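Local coordinates for Two-component system sensor histidine kinase (Bacteroides thetaiotaomicron, PDB 3OTT), which probably senses saccharides outside the cell through its extracellular domain and passes the signal on by histidine autophosphorylation, as a membrane-bound sensor kinase and transcription regulator, at residues Y407-N412 against F442-H447; N673-L678 against I709-Y714; F691-E696 against N703-N708. One frame throughout, in Å; residues are numbered along the deposited sequence.

How the contacts relate
Contacts 2 and 3 belong to one unit, the C-terminal beta-sandwich with its Y_Y_Y sequence, and contact 1 lies far off in the beta-propeller part, its centre about 63 Å from that of contact 2 and about 57 Å from that of contact 3. Contact 2 pairs two strands of one sheet and contact 3 a hairpin of the other; 691-696 and 703-708 are nested in the loop that contact 2 closes. Their centres are about 10 Å apart, and Ile712 and Tyr714 of contact 2 pack on Tyr693 of contact 3. The bound hexatantalum dodecabromide cluster lies about 12 Å from the side chain of Phe691 and about 14 Å from that of Leu678.

Contact 1: residues Y407-N412 against F442-H447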
loop_
_atom_site.group_PDB
_atom_site.type_symbol
_atom_site.label_atom_id
_atom_site.label_comp_id
_atom_site.label_asym_id
_atom_site.label_seq_id
_atom_site.Cartn_x
_atom_site.Cartn_y
_atom_site.Cartn_z
ATOM N N TYR B 407 7.460 -20.465 24.071
ATOM C CA TYR B 407 8.150 -21.283 25.069
ATOM C C TYR B 407 9.618 -20.884 25.266
ATOM O O TYR B 407 10.358 -20.652 24.294
ATOM C CB TYR B 407 8.134 -22.793 24.669
ATOM C CG TYR B 407 6.776 -23.368 24.395
ATOM C CD1 TYR B 407 5.970 -23.847 25.443
ATOM C CD2 TYR B 407 6.275 -23.422 23.098
ATOM C CE1 TYR B 407 4.718 -24.364 25.210
ATOM C CE2 TYR B 407 5.016 -23.970 22.840
ATOM C CZ TYR B 407 4.245 -24.446 23.905
ATOM O OH TYR B 407 2.981 -24.946 23.645
ATOM N N ASN B 408 10.044 -20.878 26.511
ATOM C CA ASN B 408 11.443 -20.672 26.916
ATOM C C ASN B 408 12.037 -22.035 27.416
ATOM O O ASN B 408 11.539 -22.593 28.422
ATOM C CB ASN B 408 11.516 -19.714 28.130
ATOM C CG ASN B 408 11.005 -18.302 27.844
ATOM O OD1 ASN B 408 11.496 -17.611 26.919
ATOM N ND2 ASN B 408 10.028 -17.840 28.684
ATOM N N ILE B 409 13.097 -22.507 26.794
ATOM C CA ILE B 409 13.717 -23.788 27.114
ATOM C C ILE B 409 15.201 -23.622 27.427
ATOM O O ILE B 409 15.923 -22.984 26.659
ATOM C CB ILE B 409 13.565 -24.731 25.896
ATOM C CG1 ILE B 409 12.077 -25.058 25.661
ATOM C CG2 ILE B 409 14.462 -25.958 26.011
ATOM C CD1 ILE B 409 11.809 -25.608 24.260
ATOM N N VAL B 410 15.655 -24.178 28.545
ATOM C CA VAL B 410 17.066 -24.143 28.916
ATOM C C VAL B 410 17.588 -25.547 29.191
ATOM O O VAL B 410 16.798 -26.438 29.452
ATOM C CB VAL B 410 17.331 -23.264 30.156
ATOM C CG1 VAL B 410 16.883 -21.814 29.903
ATOM C CG2 VAL B 410 16.649 -23.817 31.366
ATOM N N ASP B 411 18.909 -25.756 29.129
ATOM C CA ASP B 411 19.462 -27.046 29.551
ATOM C C ASP B 411 19.395 -27.190 31.080
ATOM O O ASP B 411 19.129 -26.219 31.800
ATOM C CB ASP B 411 20.905 -27.197 29.023
ATOM C CG ASP B 411 21.901 -26.413 29.850
ATOM O OD1 ASP B 411 21.720 -25.188 30.019
ATOM O OD2 ASP B 411 22.824 -27.031 30.410
ATOM N N ASN B 412 19.666 -28.379 31.592
ATOM C CA ASN B 412 19.625 -28.620 33.066
ATOM C C ASN B 412 20.599 -27.763 33.915
ATOM O O ASN B 412 20.301 -27.487 35.076
ATOM C CB ASN B 412 19.848 -30.117 33.398
ATOM C CG ASN B 412 21.206 -30.618 32.959
ATOM O OD1 ASN B 412 21.463 -30.749 31.777
ATOM N ND2 ASN B 412 22.102 -30.861 33.916
ATOM N N PHE B 442 18.698 -29.337 21.630
ATOM C CA PHE B 442 17.872 -29.707 22.785
ATOM C C PHE B 442 16.878 -30.779 22.333
ATOM O O PHE B 442 16.304 -30.695 21.211
ATOM C CB PHE B 442 17.062 -28.490 23.281
ATOM C CG PHE B 442 17.920 -27.352 23.756
ATOM C CD1 PHE B 442 18.490 -26.430 22.861
ATOM C CD2 PHE B 442 18.151 -27.181 25.110
ATOM C CE1 PHE B 442 19.310 -25.343 23.346
ATOM C CE2 PHE B 442 18.993 -26.127 25.586
ATOM C CZ PHE B 442 19.545 -25.219 24.703
ATOM N N VAL B 443 16.676 -31.774 23.196
ATOM C CA VAL B 443 15.694 -32.814 22.976
ATOM C C VAL B 443 14.708 -32.730 24.125
ATOM O O VAL B 443 15.125 -32.872 25.286
ATOM C CB VAL B 443 16.330 -34.180 22.935
ATOM C CG1 VAL B 443 15.264 -35.232 22.698
ATOM C CG2 VAL B 443 17.464 -34.237 21.854
ATOM N N VAL B 444 13.445 -32.423 23.807
ATOM C CA VAL B 444 12.418 -32.081 24.788
ATOM C C VAL B 444 11.172 -32.968 24.646
ATOM O O VAL B 444 10.713 -33.278 23.525
ATOM C CB VAL B 444 11.969 -30.616 24.580
ATOM C CG1 VAL B 444 10.641 -30.310 25.276
ATOM C CG2 VAL B 444 13.063 -29.600 25.058
ATOM N N ASP B 445 10.622 -33.383 25.767
ATOM C CA ASP B 445 9.397 -34.142 25.749
ATOM C C ASP B 445 8.214 -33.254 25.283
ATOM O O ASP B 445 7.824 -32.324 25.971
ATOM C CB ASP B 445 9.138 -34.769 27.113
ATOM C CG ASP B 445 7.879 -35.692 27.109
ATOM O OD1 ASP B 445 6.759 -35.206 26.817
ATOM O OD2 ASP B 445 8.016 -36.896 27.404
ATOM N N LYS B 446 7.676 -33.532 24.106
ATOM C CA LYS B 446 6.682 -32.641 23.488
ATOM C C LYS B 446 5.434 -32.376 24.382
ATOM O O LYS B 446 5.100 -31.211 24.676
ATOM C CB LYS B 446 6.270 -33.180 22.125
ATOM C CG LYS B 446 5.558 -32.160 21.254
ATOM C CD LYS B 446 5.162 -32.751 19.972
ATOM C CE LYS B 446 3.786 -33.513 20.112
ATOM N NZ LYS B 446 3.188 -33.617 18.753
ATOM N N HIS B 447 4.791 -33.441 24.861
ATOM C CA HIS B 447 3.584 -33.252 25.720
ATOM C C HIS B 447 3.846 -32.542 27.028
ATOM O O HIS B 447 3.062 -31.691 27.418
ATOM C CB HIS B 447 2.762 -34.533 25.902
ATOM C CG HIS B 447 2.112 -34.972 24.618
ATOM N ND1 HIS B 447 1.835 -36.291 24.314
ATOM C CD2 HIS B 447 1.720 -34.249 23.536
ATOM C CE1 HIS B 447 1.284 -36.357 23.109
ATOM N NE2 HIS B 447 1.209 -35.130 22.614
#
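Ile409 and Phe442 bring together two parts of the beta-propeller that are not neighbours within their sheet: strand 403-410 and strand 441-445 both flank strand 457-463, which runs between them, so they meet through side chains, and through backbone atoms against the Phe442 ring, rather than by strand pairing. Even the nearest pair of CA atoms, those of Asp411 and Phe442, is 7.4 Å apart.

The apolar contacts centre on one methyl. Ile409 CG2 stands anti to the backbone N (the CG1 branch has chi1 -66°), and from there it touches two residues at once. It lies 4.0 Å from Phe442 CD2, the two side chains sliding past each other in opposite directions, and it meets Val444 CG2 tip to tip, also at 4.0 Å. Leu449 of helix 446-451 packs against both Ile409 and Val444, and Ile434 of strand 431-436 adds to the cover on Ile409, making this a buried apolar cluster.

Polar groups enter through Asp411. Its carboxylate turns to the chain that follows: OD2 bonds to Thr413 OG1, while OD1 takes the backbone N atoms of Thr415 and Tyr416. The backbone and CB of the aspartate face Phe442, whose ring has Val410 C 3.9 Å from CE2. Asp411 N comes to the ring edge, in its plane, 3.6 Å from that same Phe442 CE2.

Contact 2: residues N673-L678 against I709-Y714; sequences NLSFEL and INRITY
Strands 674-678 and 711-714 run antiparallel, their axes 4.6 Å apart at closest approach, and backbone bonds join Leu674 with Tyr714 and Phe676 with Ile712 in both directions; Ile712 N to Phe676 O is the shortest at 2.7 Å. Beyond the last pair Asn710 carries the pattern on: its O receives Leu678 N, and its side chain takes the place of a backbone donor, ND2 giving a bond of 3.0 Å to Leu678 O. That oxygen lies in the plane of the amide, while ND2 comes in tilted from the plane of the Leu678 carbonyl. Chi1 at 65°, with CG between backbone N and carbonyl carbon, turns the amide so that ND2 points at the oxygen. Here is the edge of one sheet of the C-terminal beta-sandwich. On the face turned to the other sheet, the side chains of Leu678 and Ile712 cross at about a right angle, with CD2 of the first 3.7 Å from CD1 of the second, and Phe676 and Ile712 reach Leu724 and Ile726 of strand 720-728, respectively. The other face is polar. Arg711 NH2 meets Glu677 OE2 at 2.9 Å in a salt bridge, OE2 standing 32° out of the guanidinium plane. Tyr642 OH also bonds to OE2, and its ring takes Arg711 in a cation-pi contact. A water links Glu677 OE1, 2.7 Å from it, to Asn710 ND2.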
loop_
_atom_site.group_PDB
_atom_site.type_symbol
_atom_site.label_atom_id
_atom_site.label_comp_id
_atom_site.label_asym_id
_atom_site.label_seq_id
_atom_site.Cartn_x
_atom_site.Cartn_y
_atom_site.Cartn_z
ATOM N N ASN B 673 -35.195 -22.676 -25.286
ATOM C CA ASN B 673 -34.107 -23.169 -26.122
ATOM C C ASN B 673 -32.942 -22.203 -25.945
ATOM O O ASN B 673 -32.938 -21.115 -26.492
ATOM C CB ASN B 673 -34.579 -23.339 -27.576
ATOM C CG ASN B 673 -35.670 -24.461 -27.712
ATOM O OD1 ASN B 673 -35.352 -25.642 -27.788
ATOM N ND2 ASN B 673 -36.952 -24.062 -27.745
ATOM N N LEU B 674 -31.995 -22.611 -25.100
ATOM C CA LEU B 674 -31.007 -21.737 -24.476
ATOM C C LEU B 674 -29.557 -22.076 -24.835
ATOM O O LEU B 674 -29.187 -23.264 -24.943
ATOM C CB LEU B 674 -31.141 -21.812 -22.963
ATOM C CG LEU B 674 -32.523 -21.616 -22.364
ATOM C CD1 LEU B 674 -32.359 -21.635 -20.897
ATOM C CD2 LEU B 674 -33.168 -20.269 -22.829
ATOM N N SER B 675 -28.757 -21.035 -25.074
ATOM C CA SER B 675 -27.302 -21.210 -25.190
ATOM C C SER B 675 -26.584 -20.215 -24.324
ATOM O O SER B 675 -27.101 -19.163 -24.033
ATOM C CB SER B 675 -26.781 -21.115 -26.614
ATOM O OG SER B 675 -27.193 -22.214 -27.346
ATOM N N PHE B 676 -25.392 -20.587 -23.926
ATOM C CA PHE B 676 -24.594 -19.875 -22.946
ATOM C C PHE B 676 -23.187 -19.966 -23.514
ATOM O O PHE B 676 -22.746 -21.087 -23.862
ATOM C CB PHE B 676 -24.628 -20.616 -21.589
ATOM C CG PHE B 676 -26.011 -20.701 -20.968
ATOM C CD1 PHE B 676 -26.832 -21.801 -21.193
ATOM C CD2 PHE B 676 -26.506 -19.664 -20.201
ATOM C CE1 PHE B 676 -28.171 -21.874 -20.620
ATOM C CE2 PHE B 676 -27.800 -19.751 -19.624
ATOM C CZ PHE B 676 -28.629 -20.871 -19.868
ATOM N N GLU B 677 -22.496 -18.828 -23.626
ATOM C CA GLU B 677 -21.050 -18.833 -23.832
ATOM C C GLU B 677 -20.390 -18.560 -22.517
ATOM O O GLU B 677 -20.877 -17.779 -21.734
ATOM C CB GLU B 677 -20.607 -17.789 -24.858
ATOM C CG GLU B 677 -21.062 -18.174 -26.242
ATOM C CD GLU B 677 -20.812 -17.104 -27.263
ATOM O OE1 GLU B 677 -20.202 -16.059 -26.917
ATOM O OE2 GLU B 677 -21.251 -17.309 -28.415
ATOM N N LEU B 678 -19.242 -19.167 -22.318
ATOM C CA LEU B 678 -18.521 -19.102 -21.044
ATOM C C LEU B 678 -17.081 -18.665 -21.351
ATOM O O LEU B 678 -16.569 -18.937 -22.440
ATOM C CB LEU B 678 -18.540 -20.493 -20.353
ATOM C CG LEU B 678 -17.729 -21.607 -21.027
ATOM C CD1 LEU B 678 -16.275 -21.682 -20.508
ATOM C CD2 LEU B 678 -18.382 -22.930 -20.812
ATOM N N ILE B 709 -14.574 -25.172 -27.948
ATOM C CA ILE B 709 -15.992 -24.841 -27.910
ATOM C C ILE B 709 -16.289 -24.276 -26.569
ATOM O O ILE B 709 -16.046 -24.942 -25.591
ATOM C CB ILE B 709 -16.879 -26.073 -28.252
ATOM C CG1 ILE B 709 -16.686 -26.449 -29.716
ATOM C CG2 ILE B 709 -18.376 -25.820 -28.032
ATOM C CD1 ILE B 709 -15.762 -27.568 -29.868
ATOM N N ASN B 710 -16.796 -23.060 -26.506
ATOM C CA ASN B 710 -17.137 -22.514 -25.205
ATOM C C ASN B 710 -18.623 -22.246 -25.124
ATOM O O ASN B 710 -19.042 -21.425 -24.329
ATOM C CB ASN B 710 -16.417 -21.208 -24.924
ATOM C CG ASN B 710 -16.848 -20.127 -25.858
ATOM O OD1 ASN B 710 -17.011 -20.378 -27.020
ATOM N ND2 ASN B 710 -17.032 -18.904 -25.358
ATOM N N ARG B 711 -19.406 -22.897 -25.973
ATOM C CA ARG B 711 -20.855 -22.695 -25.975
ATOM C C ARG B 711 -21.651 -23.935 -25.466
ATOM O O ARG B 711 -21.434 -25.015 -25.887
ATOM C CB ARG B 711 -21.367 -22.236 -27.354
ATOM C CG ARG B 711 -22.880 -22.269 -27.403
ATOM C CD ARG B 711 -23.456 -21.899 -28.715
ATOM N NE ARG B 711 -22.898 -20.632 -29.154
ATOM C CZ ARG B 711 -23.518 -19.812 -29.979
ATOM N NH1 ARG B 711 -24.739 -20.114 -30.394
ATOM N NH2 ARG B 711 -22.920 -18.679 -30.359
ATOM N N ILE B 712 -22.586 -23.713 -24.582
ATOM C CA ILE B 712 -23.345 -24.765 -23.955
ATOM C C ILE B 712 -24.810 -24.614 -24.382
ATOM O O ILE B 712 -25.366 -23.549 -24.234
ATOM C CB ILE B 712 -23.240 -24.665 -22.438
ATOM C CG1 ILE B 712 -21.818 -25.061 -21.990
ATOM C CG2 ILE B 712 -24.352 -25.542 -21.711
ATOM C CD1 ILE B 712 -21.581 -24.787 -20.473
ATOM N N THR B 713 -25.406 -25.672 -24.940
ATOM C CA THR B 713 -26.745 -25.561 -25.489
ATOM C C THR B 713 -27.714 -26.625 -24.917
ATOM O O THR B 713 -27.408 -27.826 -24.880
ATOM C CB THR B 713 -26.725 -25.520 -27.063
ATOM O OG1 THR B 713 -28.057 -25.255 -27.583
ATOM C CG2 THR B 713 -26.274 -26.872 -27.643
ATOM N N TYR B 714 -28.886 -26.175 -24.485
ATOM C CA TYR B 714 -29.967 -27.090 -24.088
ATOM C C TYR B 714 -31.193 -26.749 -24.874
ATOM O O TYR B 714 -31.483 -25.594 -25.061
ATOM C CB TYR B 714 -30.283 -26.911 -22.611
ATOM C CG TYR B 714 -29.325 -27.638 -21.763
ATOM C CD1 TYR B 714 -28.228 -26.969 -21.220
ATOM C CD2 TYR B 714 -29.463 -29.008 -21.506
ATOM C CE1 TYR B 714 -27.280 -27.609 -20.466
ATOM C CE2 TYR B 714 -28.483 -29.685 -20.695
ATOM C CZ TYR B 714 -27.402 -28.960 -20.196
ATOM O OH TYR B 714 -26.419 -29.516 -19.405
HETATM O O HOH W 1 -17.566 -16.293 -26.555
#

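Contact 3: residues F691-E696 against N703-N708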
loop_
_atom_site.group_PDB
_atom_site.type_symbol
_atom_site.label_atom_id
_atom_site.label_comp_id
_atom_site.label_asym_id
_atom_site.label_seq_id
_atom_site.Cartn_x
_atom_site.Cartn_y
_atom_site.Cartn_z
ATOM N N PHE B 691 -13.447 -27.586 -20.215
ATOM C CA PHE B 691 -14.560 -27.410 -19.261
ATOM C C PHE B 691 -15.557 -28.592 -19.230
ATOM O O PHE B 691 -15.712 -29.330 -20.189
ATOM C CB PHE B 691 -15.262 -26.037 -19.502
ATOM C CG PHE B 691 -14.309 -24.822 -19.313
ATOM C CD1 PHE B 691 -14.132 -24.261 -18.077
ATOM C CD2 PHE B 691 -13.530 -24.351 -20.367
ATOM C CE1 PHE B 691 -13.217 -23.213 -17.880
ATOM C CE2 PHE B 691 -12.596 -23.285 -20.194
ATOM C CZ PHE B 691 -12.447 -22.716 -18.975
ATOM N N VAL B 692 -16.191 -28.784 -18.090
ATOM C CA VAL B 692 -17.263 -29.732 -17.946
ATOM C C VAL B 692 -18.470 -28.944 -17.475
ATOM O O VAL B 692 -18.334 -27.850 -16.894
ATOM C CB VAL B 692 -16.926 -30.888 -16.932
ATOM C CG1 VAL B 692 -16.034 -31.959 -17.586
ATOM C CG2 VAL B 692 -16.282 -30.369 -15.685
ATOM N N TYR B 693 -19.660 -29.462 -17.779
ATOM C CA TYR B 693 -20.896 -28.799 -17.390
ATOM C C TYR B 693 -21.972 -29.811 -17.150
ATOM O O TYR B 693 -21.931 -30.933 -17.706
ATOM C CB TYR B 693 -21.349 -27.795 -18.464
ATOM C CG TYR B 693 -21.817 -28.384 -19.779
ATOM C CD1 TYR B 693 -20.910 -28.733 -20.773
ATOM C CD2 TYR B 693 -23.163 -28.559 -20.033
ATOM C CE1 TYR B 693 -21.335 -29.277 -21.992
ATOM C CE2 TYR B 693 -23.623 -29.121 -21.246
ATOM C CZ TYR B 693 -22.712 -29.471 -22.211
ATOM O OH TYR B 693 -23.156 -29.996 -23.383
ATOM N N ARG B 694 -22.969 -29.413 -16.373
ATOM C CA ARG B 694 -24.147 -30.244 -16.152
ATOM C C ARG B 694 -25.319 -29.344 -15.785
ATOM O O ARG B 694 -25.121 -28.273 -15.188
ATOM C CB ARG B 694 -23.893 -31.274 -15.044
ATOM C CG ARG B 694 -23.612 -30.654 -13.693
ATOM C CD ARG B 694 -22.924 -31.663 -12.778
ATOM N NE ARG B 694 -23.851 -32.705 -12.320
ATOM C CZ ARG B 694 -23.481 -33.944 -12.018
ATOM N NH1 ARG B 694 -22.202 -34.317 -12.113
ATOM N NH2 ARG B 694 -24.382 -34.818 -11.615
ATOM N N LEU B 695 -26.533 -29.760 -16.146
ATOM C CA LEU B 695 -27.691 -28.998 -15.741
ATOM C C LEU B 695 -28.513 -29.774 -14.696
ATOM O O LEU B 695 -29.223 -30.694 -15.053
ATOM C CB LEU B 695 -28.539 -28.600 -16.986
ATOM C CG LEU B 695 -29.791 -27.735 -16.764
ATOM C CD1 LEU B 695 -29.385 -26.392 -16.232
ATOM C CD2 LEU B 695 -30.684 -27.576 -18.008
ATOM N N GLU B 696 -28.412 -29.396 -13.428
ATOM C CA GLU B 696 -29.206 -30.010 -12.370
ATOM C C GLU B 696 -30.693 -29.899 -12.660
ATOM O O GLU B 696 -31.183 -28.823 -12.952
ATOM C CB GLU B 696 -28.914 -29.415 -10.987
ATOM C CG GLU B 696 -27.631 -29.943 -10.322
ATOM C CD GLU B 696 -27.659 -31.473 -10.102
ATOM O OE1 GLU B 696 -28.726 -32.030 -9.676
ATOM O OE2 GLU B 696 -26.605 -32.108 -10.385
ATOM N N ASN B 703 -21.053 -33.298 -18.612
ATOM C CA ASN B 703 -20.865 -33.312 -20.041
ATOM C C ASN B 703 -19.524 -32.644 -20.296
ATOM O O ASN B 703 -19.129 -31.786 -19.531
ATOM C CB ASN B 703 -21.986 -32.534 -20.725
ATOM C CG ASN B 703 -23.390 -33.077 -20.381
ATOM O OD1 ASN B 703 -24.064 -32.579 -19.461
ATOM N ND2 ASN B 703 -23.825 -34.081 -21.115
ATOM N N PHE B 704 -18.849 -33.029 -21.375
ATOM C CA PHE B 704 -17.544 -32.488 -21.752
ATOM C C PHE B 704 -17.636 -31.588 -22.969
ATOM O O PHE B 704 -18.412 -31.852 -23.881
ATOM C CB PHE B 704 -16.591 -33.637 -22.036
ATOM C CG PHE B 704 -16.358 -34.486 -20.852
ATOM C CD1 PHE B 704 -17.332 -35.405 -20.438
ATOM C CD2 PHE B 704 -15.201 -34.333 -20.094
ATOM C CE1 PHE B 704 -17.128 -36.158 -19.292
ATOM C CE2 PHE B 704 -14.989 -35.080 -18.944
ATOM C CZ PHE B 704 -15.939 -35.999 -18.538
ATOM N N LEU B 705 -16.851 -30.523 -22.985
ATOM C CA LEU B 705 -16.900 -29.599 -24.137
ATOM C C LEU B 705 -15.965 -29.890 -25.346
ATOM O O LEU B 705 -16.431 -30.063 -26.496
ATOM C CB LEU B 705 -16.846 -28.134 -23.685
ATOM C CG LEU B 705 -18.219 -27.578 -23.277
ATOM C CD1 LEU B 705 -18.124 -26.231 -22.586
ATOM C CD2 LEU B 705 -19.216 -27.505 -24.473
ATOM N N LYS B 706 -14.673 -29.997 -25.132
ATOM C CA LYS B 706 -13.753 -29.887 -26.306
ATOM C C LYS B 706 -13.300 -28.442 -26.319
ATOM O O LYS B 706 -14.146 -27.515 -26.248
ATOM C CB LYS B 706 -14.447 -30.210 -27.638
ATOM C CG LYS B 706 -13.499 -30.557 -28.792
ATOM C CD LYS B 706 -13.262 -32.085 -28.854
ATOM C CE LYS B 706 -12.000 -32.473 -29.671
ATOM N NZ LYS B 706 -10.720 -32.306 -28.903
ATOM N N SER B 707 -11.982 -28.244 -26.348
ATOM C CA SER B 707 -11.422 -26.939 -25.892
ATOM C C SER B 707 -11.756 -25.744 -26.776
ATOM O O SER B 707 -11.885 -24.604 -26.285
ATOM C CB SER B 707 -9.908 -26.970 -25.565
ATOM O OG SER B 707 -9.206 -27.944 -26.325
ATOM N N ASN B 708 -11.916 -25.974 -28.062
ATOM C CA ASN B 708 -12.313 -24.843 -28.875
ATOM C C ASN B 708 -13.775 -24.403 -28.665
ATOM O O ASN B 708 -14.183 -23.385 -29.167
ATOM C CB ASN B 708 -12.043 -25.105 -30.353
ATOM C CG ASN B 708 -12.541 -26.482 -30.811
ATOM O OD1 ASN B 708 -12.602 -27.459 -30.026
ATOM N ND2 ASN B 708 -12.875 -26.572 -32.113
HETATM O O HOH W 2 -14.122 -30.818 -21.528
#
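Asn703 CB sits over one face of the Tyr693 ring, offset toward the rim, in a CH-pi contact 3.6 Å from the ring centroid and 19° off its normal. Leu705 reaches the same ring obliquely, crossing the tyrosine at about a right angle with CD2 3.7 Å from Tyr693 CE1. Tyr693 has CG between the backbone N and the carbonyl carbon (chi1 68°), which swings the ring across toward the partner strand. A second CH-pi contact forms on the other side of the hairpin: Val692 CG1 lies over a face of the Phe704 ring, 3.9 Å from its centroid, the two side chains side by side and pointing the same way.

The backbone holds these pairs in place. Tyr693 and Asn703 form the hydrogen-bonded pair; Asn703 N reaches Tyr693 O at 2.7 Å, and Tyr693 N returns a bond of 3.0 Å to Asn703 O. Val692 and Phe704 are the non-hydrogen-bonded pair next to it. One step further, Leu705 N gives a longer bond of 3.2 Å to Phe691 O. A water beside it donates to Phe691 O at 2.6 Å and shares the single N-H of Leu705, a bifurcated arrangement consistent with that length; Phe691 O accepts from both.

On the Tyr693 side the hairpin faces the opposite sheet, with Ile712 and Tyr714 against the tyrosine and Leu678 against Leu705. Along the other edge of strand 691-696, strand 720-728 continues the sheet. An antiparallel beta hairpin of this kind, at the edge of one sheet with its inner face on the other, is consistent with the two-sheet, immunoglobulin-like beta-sandwich of the E-set clan, in which the Y_Y_Y family is placed.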